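Local coordinates for protein AvtR (Acidianus filamentous virus 6, PDB 4HV0) that is a transcriptional regulator of a hyperthermophilic archaeal virus that probably binds DNA through a ribbon-helix-helix fold, at residues S53-N58 with Y62-C67; E8-L13 with T22-V27; R29-E34 with N89-E94. One frame throughout, in Å; residues are numbered along the deposited sequence.

Interaction 1 lies at the surface, whereas interactions 2 and 3 are buried. Interaction 1 pairs the two strands of a beta hairpin through backbone hydrogen bonds and an aromatic pair. Interactions 2 and 3 both use helix 24-36 and rest on apolar side chains. Interaction 2 packs its first turn on helix 7-19; interaction 3 packs a later part on helix 88-97. The three meet one another. Tyr63 and Ile65 of the hairpin reach Tyr10 and Val24 of interaction 2. Cys67 of interaction 1 packs on Arg29 of interaction 3. Leu13 CD2 of interaction 2 lies 3.9 Å from Ile31 CD1 of interaction 3. Backbone hydrogen bonds join the surface hairpin; the buried contacts are apolar side-chain packing.

Interaction 1 of 3, residues S53-N58 with Y62-C67; sequences SYIIVN and YYRINC
Tyr54 and Tyr63 face each other as an antiparallel non-hydrogen-bonded pair, and their side chains carry the tight part of this contact. They lie alongside each other and point the same way. Their rings form an offset edge-to-face pair, with planes at 78° and centroids 5.4 Å apart. The edge of Tyr54 is turned to the face of Tyr63, and Tyr54 CD2 comes within 3.6 Å of Tyr63 CE1. Tyr54 CB sits over that face in a CH-pi contact, 4.1 Å from the centroid of the Tyr63 ring. CG of Tyr54 stands between its backbone N and carbonyl carbon (chi1 57°), which keeps the ring beside its neighbour.

Three hydrogen bonds hold the backbones. Ile55 and Tyr62 form the hydrogen-bonded pair: Ile55 N gives to Tyr62 O at 3.0 Å, and Tyr62 N gives to Ile55 O at 2.9 Å. Arg64 N gives to Ser53 O at 3.0 Å, two residues along each strand.

The other face of the hairpin is looser and largely solvent-exposed. There Val57 CB touches Tyr62 CE2 at 3.9 Å, the side chains crossing at about a right angle. Ile55 CD1 only approaches Arg64 NH2, at 4.1 Å.

Tyr63 is buried where the hairpin meets the helices. Its ring stacks with Tyr10 of helix 7-19, and its hydroxyl is hydrogen-bonded to Lys61 NZ. Tyr63 and Ile65 pair through their backbones with Val5 and Val3 of strand 3-6, which makes strand 60-65 the middle of a three-stranded antiparallel sheet.

The chemistry implies that backbone bonds set the register of the hairpin, while the tyrosine pair packs one face. Strand 54-57 is an edge strand within this chain; the apolar contacts of its exposed face are looser but broad.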
loop_
_atom_site.group_PDB
_atom_site.type_symbol
_atom_site.label_atom_id
_atom_site.label_comp_id
_atom_site.label_asym_id
_atom_site.label_seq_id
_atom_site.Cartn_x
_atom_site.Cartn_y
_atom_site.Cartn_z
ATOM N N SER A 53 -0.490 -12.435 -4.469
ATOM C CA SER A 53 0.698 -13.190 -4.909
ATOM C C SER A 53 2.041 -12.578 -4.467
ATOM O O SER A 53 2.113 -11.385 -4.178
ATOM C CB SER A 53 0.718 -13.228 -6.430
ATOM O OG SER A 53 1.091 -11.940 -6.915
ATOM N N TYR A 54 3.116 -13.376 -4.489
ATOM C CA TYR A 54 4.414 -12.959 -3.941
ATOM C C TYR A 54 5.649 -13.551 -4.624
ATOM O O TYR A 54 5.536 -14.353 -5.524
ATOM C CB TYR A 54 4.476 -13.346 -2.477
ATOM C CG TYR A 54 4.270 -14.822 -2.224
ATOM C CD1 TYR A 54 5.191 -15.787 -2.672
ATOM C CD2 TYR A 54 3.158 -15.252 -1.519
ATOM C CE1 TYR A 54 4.983 -17.135 -2.418
ATOM C CE2 TYR A 54 2.942 -16.589 -1.248
ATOM C CZ TYR A 54 3.848 -17.528 -1.699
ATOM O OH TYR A 54 3.609 -18.855 -1.429
ATOM N N ILE A 55 6.834 -13.132 -4.172
ATOM C CA ILE A 55 8.077 -13.769 -4.560
ATOM C C ILE A 55 8.905 -14.007 -3.324
ATOM O O ILE A 55 8.747 -13.303 -2.334
ATOM C CB ILE A 55 8.847 -12.977 -5.619
ATOM C CG1 ILE A 55 9.373 -11.681 -5.061
ATOM C CG2 ILE A 55 7.953 -12.682 -6.824
ATOM C CD1 ILE A 55 10.219 -10.932 -6.068
ATOM N N ILE A 56 9.753 -15.032 -3.373
ATOM C CA ILE A 56 10.603 -15.393 -2.251
ATOM C C ILE A 56 12.045 -14.998 -2.548
ATOM O O ILE A 56 12.604 -15.403 -3.553
ATOM C CB ILE A 56 10.450 -16.898 -1.916
ATOM C CG1 ILE A 56 8.995 -17.253 -1.588
ATOM C CG2 ILE A 56 11.266 -17.247 -0.710
ATOM C CD1 ILE A 56 8.647 -18.724 -1.732
ATOM N N VAL A 57 12.635 -14.162 -1.697
ATOM C CA VAL A 57 14.057 -13.762 -1.827
ATOM C C VAL A 57 14.742 -13.935 -0.489
ATOM O O VAL A 57 14.265 -13.429 0.511
ATOM C CB VAL A 57 14.208 -12.314 -2.303
ATOM C CG1 VAL A 57 15.623 -12.113 -2.792
ATOM C CG2 VAL A 57 13.237 -12.021 -3.457
ATOM N N ASN A 58 15.831 -14.693 -0.477
ATOM C CA ASN A 58 16.456 -15.172 0.754
ATOM C C ASN A 58 15.485 -15.651 1.794
ATOM O O ASN A 58 15.614 -15.351 2.980
ATOM C CB ASN A 58 17.403 -14.129 1.285
ATOM C CG ASN A 58 18.576 -13.935 0.333
ATOM O OD1 ASN A 58 19.126 -14.913 -0.174
ATOM N ND2 ASN A 58 18.910 -12.691 0.009
ATOM N N TYR A 62 7.739 -11.406 -0.410
ATOM C CA TYR A 62 7.498 -10.014 -0.752
ATOM C C TYR A 62 6.264 -9.968 -1.657
ATOM O O TYR A 62 6.280 -10.483 -2.770
ATOM C CB TYR A 62 8.717 -9.421 -1.492
ATOM C CG TYR A 62 9.959 -9.314 -0.644
ATOM C CD1 TYR A 62 10.182 -8.205 0.164
ATOM C CD2 TYR A 62 10.903 -10.332 -0.623
ATOM C CE1 TYR A 62 11.309 -8.106 0.959
ATOM C CE2 TYR A 62 12.052 -10.233 0.163
ATOM C CZ TYR A 62 12.249 -9.117 0.945
ATOM O OH TYR A 62 13.385 -9.024 1.723
ATOM N N TYR A 63 5.186 -9.355 -1.186
ATOM C CA TYR A 63 3.918 -9.403 -1.913
ATOM C C TYR A 63 3.845 -8.301 -2.951
ATOM O O TYR A 63 4.191 -7.177 -2.688
ATOM C CB TYR A 63 2.754 -9.338 -0.937
ATOM C CG TYR A 63 2.638 -10.576 -0.067
ATOM C CD1 TYR A 63 1.696 -11.574 -0.343
ATOM C CD2 TYR A 63 3.482 -10.752 1.027
ATOM C CE1 TYR A 63 1.601 -12.702 0.462
ATOM C CE2 TYR A 63 3.392 -11.870 1.835
ATOM C CZ TYR A 63 2.455 -12.843 1.551
ATOM O OH TYR A 63 2.374 -13.954 2.369
ATOM N N ARG A 64 3.406 -8.655 -4.151
ATOM C CA ARG A 64 3.183 -7.704 -5.233
ATOM C C ARG A 64 1.684 -7.381 -5.276
ATOM O O ARG A 64 0.868 -8.268 -5.494
ATOM C CB ARG A 64 3.618 -8.303 -6.568
ATOM C CG ARG A 64 5.115 -8.476 -6.734
ATOM C CD ARG A 64 5.538 -8.265 -8.177
ATOM N NE ARG A 64 6.995 -8.328 -8.316
ATOM C CZ ARG A 64 7.849 -7.376 -7.927
ATOM N NH1 ARG A 64 7.421 -6.251 -7.355
ATOM N NH2 ARG A 64 9.156 -7.546 -8.111
ATOM N N ILE A 65 1.317 -6.123 -5.059
ATOM C CA ILE A 65 -0.094 -5.732 -4.974
ATOM C C ILE A 65 -0.508 -4.860 -6.149
ATOM O O ILE A 65 0.113 -3.833 -6.423
ATOM C CB ILE A 65 -0.389 -4.966 -3.681
ATOM C CG1 ILE A 65 -0.215 -5.853 -2.456
ATOM C CG2 ILE A 65 -1.831 -4.483 -3.678
ATOM C CD1 ILE A 65 -0.298 -5.100 -1.150
ATOM N N ASN A 66 -1.584 -5.266 -6.822
ATOM C CA ASN A 66 -2.136 -4.510 -7.946
ATOM C C ASN A 66 -2.950 -3.323 -7.456
ATOM O O ASN A 66 -4.177 -3.324 -7.487
ATOM C CB ASN A 66 -2.975 -5.404 -8.875
ATOM C CG ASN A 66 -2.328 -5.598 -10.238
ATOM O OD1 ASN A 66 -1.253 -5.071 -10.514
ATOM N ND2 ASN A 66 -2.987 -6.354 -11.100
ATOM N N CYS A 67 -2.251 -2.317 -6.961
ATOM C CA CYS A 67 -2.908 -1.090 -6.610
ATOM C C CYS A 67 -2.954 -0.262 -7.871
ATOM O O CYS A 67 -1.910 0.006 -8.469
ATOM C CB CYS A 67 -2.159 -0.359 -5.516
ATOM S SG CYS A 67 -3.188 0.935 -4.838
#

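Interaction 2 of 3, residues E8-L13 with T22-V27; sequences EVYEFL and TSVPAV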
loop_
_atom_site.group_PDB
_atom_site.type_symbol
_atom_site.label_atom_id
_atom_site.label_comp_id
_atom_site.label_asym_id
_atom_site.label_seq_id
_atom_site.Cartn_x
_atom_site.Cartn_y
_atom_site.Cartn_z
ATOM N N GLU A 8 5.073 -8.715 6.844
ATOM C CA GLU A 8 4.442 -8.075 7.993
ATOM C C GLU A 8 3.427 -6.985 7.575
ATOM O O GLU A 8 2.305 -6.904 8.116
ATOM C CB GLU A 8 5.495 -7.506 8.931
ATOM C CG GLU A 8 4.898 -6.988 10.220
ATOM C CD GLU A 8 5.943 -6.548 11.235
ATOM O OE1 GLU A 8 7.153 -6.527 10.900
ATOM O OE2 GLU A 8 5.537 -6.210 12.376
ATOM N N VAL A 9 3.798 -6.181 6.589
ATOM C CA VAL A 9 2.919 -5.143 6.105
ATOM C C VAL A 9 1.687 -5.748 5.439
ATOM O O VAL A 9 0.547 -5.280 5.656
ATOM C CB VAL A 9 3.648 -4.175 5.139
ATOM C CG1 VAL A 9 2.657 -3.244 4.455
ATOM C CG2 VAL A 9 4.685 -3.365 5.886
ATOM N N TYR A 10 1.898 -6.780 4.629
ATOM C CA TYR A 10 0.792 -7.432 3.943
ATOM C C TYR A 10 -0.191 -8.046 4.941
ATOM O O TYR A 10 -1.405 -7.891 4.781
ATOM C CB TYR A 10 1.296 -8.502 3.002
ATOM C CG TYR A 10 0.189 -9.145 2.198
ATOM C CD1 TYR A 10 -0.401 -8.472 1.134
ATOM C CD2 TYR A 10 -0.277 -10.422 2.515
ATOM C CE1 TYR A 10 -1.424 -9.052 0.399
ATOM C CE2 TYR A 10 -1.289 -11.012 1.776
ATOM C CZ TYR A 10 -1.864 -10.324 0.719
ATOM O OH TYR A 10 -2.874 -10.904 -0.012
ATOM N N GLU A 11 0.319 -8.712 5.982
ATOM C CA GLU A 11 -0.567 -9.293 6.990
ATOM C C GLU A 11 -1.461 -8.184 7.529
ATOM O O GLU A 11 -2.696 -8.319 7.542
ATOM C CB GLU A 11 0.195 -9.977 8.147
ATOM C CG GLU A 11 1.109 -11.137 7.766
ATOM C CD GLU A 11 0.480 -12.167 6.834
ATOM O OE1 GLU A 11 -0.723 -12.475 6.950
ATOM O OE2 GLU A 11 1.202 -12.685 5.953
ATOM N N PHE A 12 -0.835 -7.083 7.936
ATOM C CA PHE A 12 -1.570 -5.946 8.458
ATOM C C PHE A 12 -2.642 -5.445 7.497
ATOM O O PHE A 12 -3.771 -5.235 7.895
ATOM C CB PHE A 12 -0.633 -4.803 8.787
ATOM C CG PHE A 12 -1.358 -3.528 9.084
ATOM C CD1 PHE A 12 -1.855 -3.282 10.360
ATOM C CD2 PHE A 12 -1.577 -2.581 8.084
ATOM C CE1 PHE A 12 -2.537 -2.112 10.647
ATOM C CE2 PHE A 12 -2.266 -1.404 8.365
ATOM C CZ PHE A 12 -2.746 -1.174 9.650
ATOM N N LEU A 13 -2.294 -5.270 6.235
ATOM C CA LEU A 13 -3.264 -4.823 5.246
ATOM C C LEU A 13 -4.372 -5.830 5.017
ATOM O O LEU A 13 -5.527 -5.459 4.819
ATOM C CB LEU A 13 -2.575 -4.571 3.911
ATOM C CG LEU A 13 -1.630 -3.364 3.823
ATOM C CD1 LEU A 13 -0.879 -3.386 2.483
ATOM C CD2 LEU A 13 -2.351 -2.034 4.035
ATOM N N THR A 22 -13.629 -5.421 2.540
ATOM C CA THR A 22 -12.978 -4.913 1.321
ATOM C C THR A 22 -11.716 -5.672 0.990
ATOM O O THR A 22 -11.255 -6.507 1.762
ATOM C CB THR A 22 -12.568 -3.436 1.489
ATOM O OG1 THR A 22 -12.088 -3.249 2.832
ATOM C CG2 THR A 22 -13.745 -2.489 1.180
ATOM N N SER A 23 -11.140 -5.344 -0.157
ATOM C CA SER A 23 -9.874 -5.927 -0.573
ATOM C C SER A 23 -8.647 -5.212 0.023
ATOM O O SER A 23 -8.770 -4.146 0.614
ATOM C CB SER A 23 -9.810 -5.895 -2.083
ATOM O OG SER A 23 -9.876 -4.557 -2.518
ATOM N N VAL A 24 -7.469 -5.817 -0.141
ATOM C CA VAL A 24 -6.206 -5.215 0.274
ATOM C C VAL A 24 -5.900 -3.948 -0.547
ATOM O O VAL A 24 -5.452 -2.947 0.021
ATOM C CB VAL A 24 -5.060 -6.254 0.237
ATOM C CG1 VAL A 24 -3.685 -5.620 0.414
ATOM C CG2 VAL A 24 -5.268 -7.256 1.364
ATOM N N PRO A 25 -6.175 -3.951 -1.859
ATOM C CA PRO A 25 -6.021 -2.692 -2.592
ATOM C C PRO A 25 -6.959 -1.553 -2.167
ATOM O O PRO A 25 -6.599 -0.384 -2.298
ATOM C CB PRO A 25 -6.315 -3.093 -4.038
ATOM C CG PRO A 25 -5.920 -4.513 -4.112
ATOM C CD PRO A 25 -6.345 -5.079 -2.784
ATOM N N ALA A 26 -8.155 -1.876 -1.700
ATOM C CA ALA A 26 -9.063 -0.840 -1.205
ATOM C C ALA A 26 -8.461 -0.173 0.027
ATOM O O ALA A 26 -8.528 1.045 0.208
ATOM C CB ALA A 26 -10.447 -1.424 -0.894
ATOM N N VAL A 27 -7.859 -0.976 0.877
ATOM C CA VAL A 27 -7.232 -0.472 2.093
ATOM C C VAL A 27 -6.026 0.456 1.714
ATOM O O VAL A 27 -5.923 1.585 2.203
ATOM C CB VAL A 27 -6.862 -1.688 2.992
ATOM C CG1 VAL A 27 -6.046 -1.310 4.216
ATOM C CG2 VAL A 27 -8.122 -2.415 3.414
#
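Leu13 and Val24 make the main apolar contact between helix 7-19 and the start of helix 24-36. Their side chains cross at about a right angle, and Leu13 CB lies 3.8 Å from Val24 CG1. The other methyl, Val24 CG2, rests against the backbone of Leu13, 3.9 Å from Leu13 O. Leu13 then reaches one turn further, where its CD2 meets Val27 CG1 at 3.8 Å. The aromatic contribution is smaller. Tyr10 CE1 approaches Val24 CG1 at 4.1 Å, because CG of Tyr10 points anti to the backbone N (chi1 -176°) and swings the ring toward the second helix.

Between the two segments the side chains meet through apolar groups; the polar bonds go to the start of helix 24-36 and to Tyr10 OH. Ser23 is the N-cap of helix 24-36, and its OG accepts from Ala26 N at 3.3 Å. Glu51 adds weak hydrogen bonds to Tyr10 OH and Val24 N. Ile65 of strand 60-65 touches Tyr10, Leu13 and Val24 and joins their apolar cluster to the sheet.

Two helices joined by a short turn and packed through aliphatic side chains are the helix-helix part of the ribbon-helix-helix fold, as in the CopG family.

Interaction 3 of 3, residues R29-E34 with N89-E94; sequences RKILKE and NRFLKE
Ile31 and Leu92 meet where helix 24-36 packs against helix 88-97. One methyl of Leu92, CD2, reaches both ends of the branched Ile31 side chain. It lies 3.8 Å from Ile31 CD1 and 4.0 Å from Ile31 CG2. Leu92 CG lies anti to its own carbonyl carbon (chi1 -63°), and from there the branch end turns to the facing helix. Ile31 points its side chain toward helix 88-97 and presents two methyls at once.

Phe91 is the second partner of Ile31. Ile31 CG2 comes to the edge of its ring, near the ring plane, 4.2 Å from Phe91 CE2. This is a light touch beside the ring and not a stack over its face. The nearest CA atoms, those of Ile31 and Leu92, are 8.6 Å apart, so the side chains span the gap.

Further apolar residues adjoin the pair: Leu13 of helix 7-19 and Met95 of helix 88-97 touch Ile31, and Val9 of helix 7-19 packs on Leu92.

Polar groups stand farther out. Arg90 and Glu94 form a salt bridge that braces one turn of helix 88-97 from within, with Arg90 NE 3.0 Å from Glu94 OE2. The N-H...O angle is 169°. The oxygen lies near the guanidinium plane; Arg90 NE meets it from the anti side, well out of the carboxylate plane. Glu6 ties the helix to strand 3-6: its backbone N gives to Asn89 OD1, and its carboxylate makes a salt bridge with Lys93 NZ.

The contact itself is purely apolar. The chemistry implies a small contact of apolar side chains, Ile31 against Leu92 and the edge of Phe91, while the bonds of Asn89 and Lys93 to Glu6 probably help to place helix 88-97.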
loop_
_atom_site.group_PDB
_atom_site.type_symbol
_atom_site.label_atom_id
_atom_site.label_comp_id
_atom_site.label_asym_id
_atom_site.label_seq_id
_atom_site.Cartn_x
_atom_site.Cartn_y
_atom_site.Cartn_z
ATOM N N ARG A 29 -5.581 2.100 -1.122
ATOM C CA ARG A 29 -6.209 3.319 -1.649
ATOM C C ARG A 29 -6.739 4.235 -0.560
ATOM O O ARG A 29 -6.530 5.443 -0.626
ATOM C CB ARG A 29 -7.299 3.046 -2.651
ATOM C CG ARG A 29 -6.744 2.782 -4.030
ATOM C CD ARG A 29 -7.801 2.953 -5.113
ATOM N NE ARG A 29 -8.862 1.965 -4.973
ATOM C CZ ARG A 29 -8.775 0.687 -5.355
ATOM N NH1 ARG A 29 -7.666 0.204 -5.922
ATOM N NH2 ARG A 29 -9.813 -0.122 -5.158
ATOM N N LYS A 30 -7.337 3.682 0.485
ATOM C CA LYS A 30 -7.842 4.521 1.566
ATOM C C LYS A 30 -6.694 5.214 2.305
ATOM O O LYS A 30 -6.765 6.419 2.570
ATOM C CB LYS A 30 -8.731 3.712 2.515
ATOM C CG LYS A 30 -9.441 4.538 3.586
ATOM C CD LYS A 30 -10.769 3.906 4.001
ATOM C CE LYS A 30 -11.309 4.448 5.327
ATOM N NZ LYS A 30 -10.937 3.646 6.528
ATOM N N ILE A 31 -5.619 4.477 2.604
ATOM C CA ILE A 31 -4.443 5.062 3.265
ATOM C C ILE A 31 -3.842 6.159 2.382
ATOM O O ILE A 31 -3.596 7.274 2.856
ATOM C CB ILE A 31 -3.374 4.010 3.546
ATOM C CG1 ILE A 31 -3.864 3.068 4.611
ATOM C CG2 ILE A 31 -2.053 4.666 4.031
ATOM C CD1 ILE A 31 -3.105 1.768 4.604
ATOM N N LEU A 32 -3.672 5.875 1.091
ATOM C CA LEU A 32 -3.164 6.908 0.167
ATOM C C LEU A 32 -4.073 8.142 0.091
ATOM O O LEU A 32 -3.575 9.254 0.017
ATOM C CB LEU A 32 -2.912 6.369 -1.225
ATOM C CG LEU A 32 -1.880 5.212 -1.271
ATOM C CD1 LEU A 32 -1.641 4.744 -2.700
ATOM C CD2 LEU A 32 -0.558 5.500 -0.559
ATOM N N LYS A 33 -5.384 7.958 0.083
ATOM C CA LYS A 33 -6.306 9.119 0.025
ATOM C C LYS A 33 -6.191 9.954 1.283
ATOM O O LYS A 33 -6.052 11.159 1.209
ATOM C CB LYS A 33 -7.758 8.689 -0.213
ATOM C CG LYS A 33 -8.007 8.253 -1.653
ATOM C CD LYS A 33 -9.089 7.197 -1.669
ATOM C CE LYS A 33 -10.150 7.513 -2.713
ATOM N NZ LYS A 33 -11.344 6.629 -2.580
ATOM N N GLU A 34 -6.151 9.299 2.427
ATOM C CA GLU A 34 -6.055 9.985 3.712
ATOM C C GLU A 34 -4.719 10.673 3.958
ATOM O O GLU A 34 -4.685 11.813 4.380
ATOM C CB GLU A 34 -6.395 9.020 4.855
ATOM C CG GLU A 34 -7.878 8.633 4.819
ATOM C CD GLU A 34 -8.329 7.769 5.982
ATOM O OE1 GLU A 34 -7.475 7.111 6.614
ATOM O OE2 GLU A 34 -9.551 7.710 6.234
ATOM N N ASN A 89 6.569 1.004 1.054
ATOM C CA ASN A 89 6.597 -0.086 2.043
ATOM C C ASN A 89 7.043 0.444 3.371
ATOM O O ASN A 89 6.464 0.132 4.377
ATOM C CB ASN A 89 7.551 -1.229 1.652
ATOM C CG ASN A 89 7.650 -2.330 2.736
ATOM O OD1 ASN A 89 6.770 -3.174 2.862
ATOM N ND2 ASN A 89 8.709 -2.325 3.490
ATOM N N ARG A 90 8.109 1.233 3.377
ATOM C CA ARG A 90 8.598 1.748 4.623
ATOM C C ARG A 90 7.570 2.734 5.249
ATOM O O ARG A 90 7.394 2.730 6.456
ATOM C CB ARG A 90 9.927 2.453 4.450
ATOM C CG ARG A 90 10.589 2.829 5.783
ATOM C CD ARG A 90 11.860 3.580 5.484
ATOM N NE ARG A 90 11.746 4.960 5.960
ATOM C CZ ARG A 90 12.203 6.041 5.346
ATOM N NH1 ARG A 90 12.838 5.960 4.204
ATOM N NH2 ARG A 90 12.026 7.215 5.893
ATOM N N PHE A 91 6.895 3.529 4.420
ATOM C CA PHE A 91 5.866 4.423 4.906
ATOM C C PHE A 91 4.741 3.638 5.592
ATOM O O PHE A 91 4.406 3.912 6.724
ATOM C CB PHE A 91 5.357 5.239 3.719
ATOM C CG PHE A 91 4.162 6.072 3.989
ATOM C CD1 PHE A 91 4.295 7.361 4.438
ATOM C CD2 PHE A 91 2.907 5.606 3.666
ATOM C CE1 PHE A 91 3.177 8.146 4.643
ATOM C CE2 PHE A 91 1.783 6.387 3.848
ATOM C CZ PHE A 91 1.914 7.654 4.341
ATOM N N LEU A 92 4.219 2.617 4.930
ATOM C CA LEU A 92 3.201 1.760 5.548
ATOM C C LEU A 92 3.722 1.038 6.796
ATOM O O LEU A 92 3.001 0.883 7.767
ATOM C CB LEU A 92 2.699 0.713 4.562
ATOM C CG LEU A 92 1.997 1.225 3.322
ATOM C CD1 LEU A 92 1.918 0.116 2.300
ATOM C CD2 LEU A 92 0.601 1.706 3.704
ATOM N N LYS A 93 4.988 0.643 6.786
ATOM C CA LYS A 93 5.594 -0.024 7.946
ATOM C C LYS A 93 5.671 0.895 9.166
ATOM O O LYS A 93 5.425 0.472 10.280
ATOM C CB LYS A 93 6.995 -0.528 7.572
ATOM C CG LYS A 93 7.575 -1.621 8.439
ATOM C CD LYS A 93 8.785 -2.292 7.764
ATOM C CE LYS A 93 9.954 -1.334 7.427
ATOM N NZ LYS A 93 11.155 -1.911 6.735
ATOM N N GLU A 94 6.015 2.158 8.947
ATOM C CA GLU A 94 6.094 3.128 10.033
ATOM C C GLU A 94 4.728 3.489 10.605
ATOM O O GLU A 94 4.597 3.867 11.764
ATOM C CB GLU A 94 6.762 4.410 9.541
ATOM C CG GLU A 94 8.235 4.239 9.199
ATOM C CD GLU A 94 8.897 5.538 8.809
ATOM O OE1 GLU A 94 8.266 6.629 8.970
ATOM O OE2 GLU A 94 10.059 5.480 8.368
#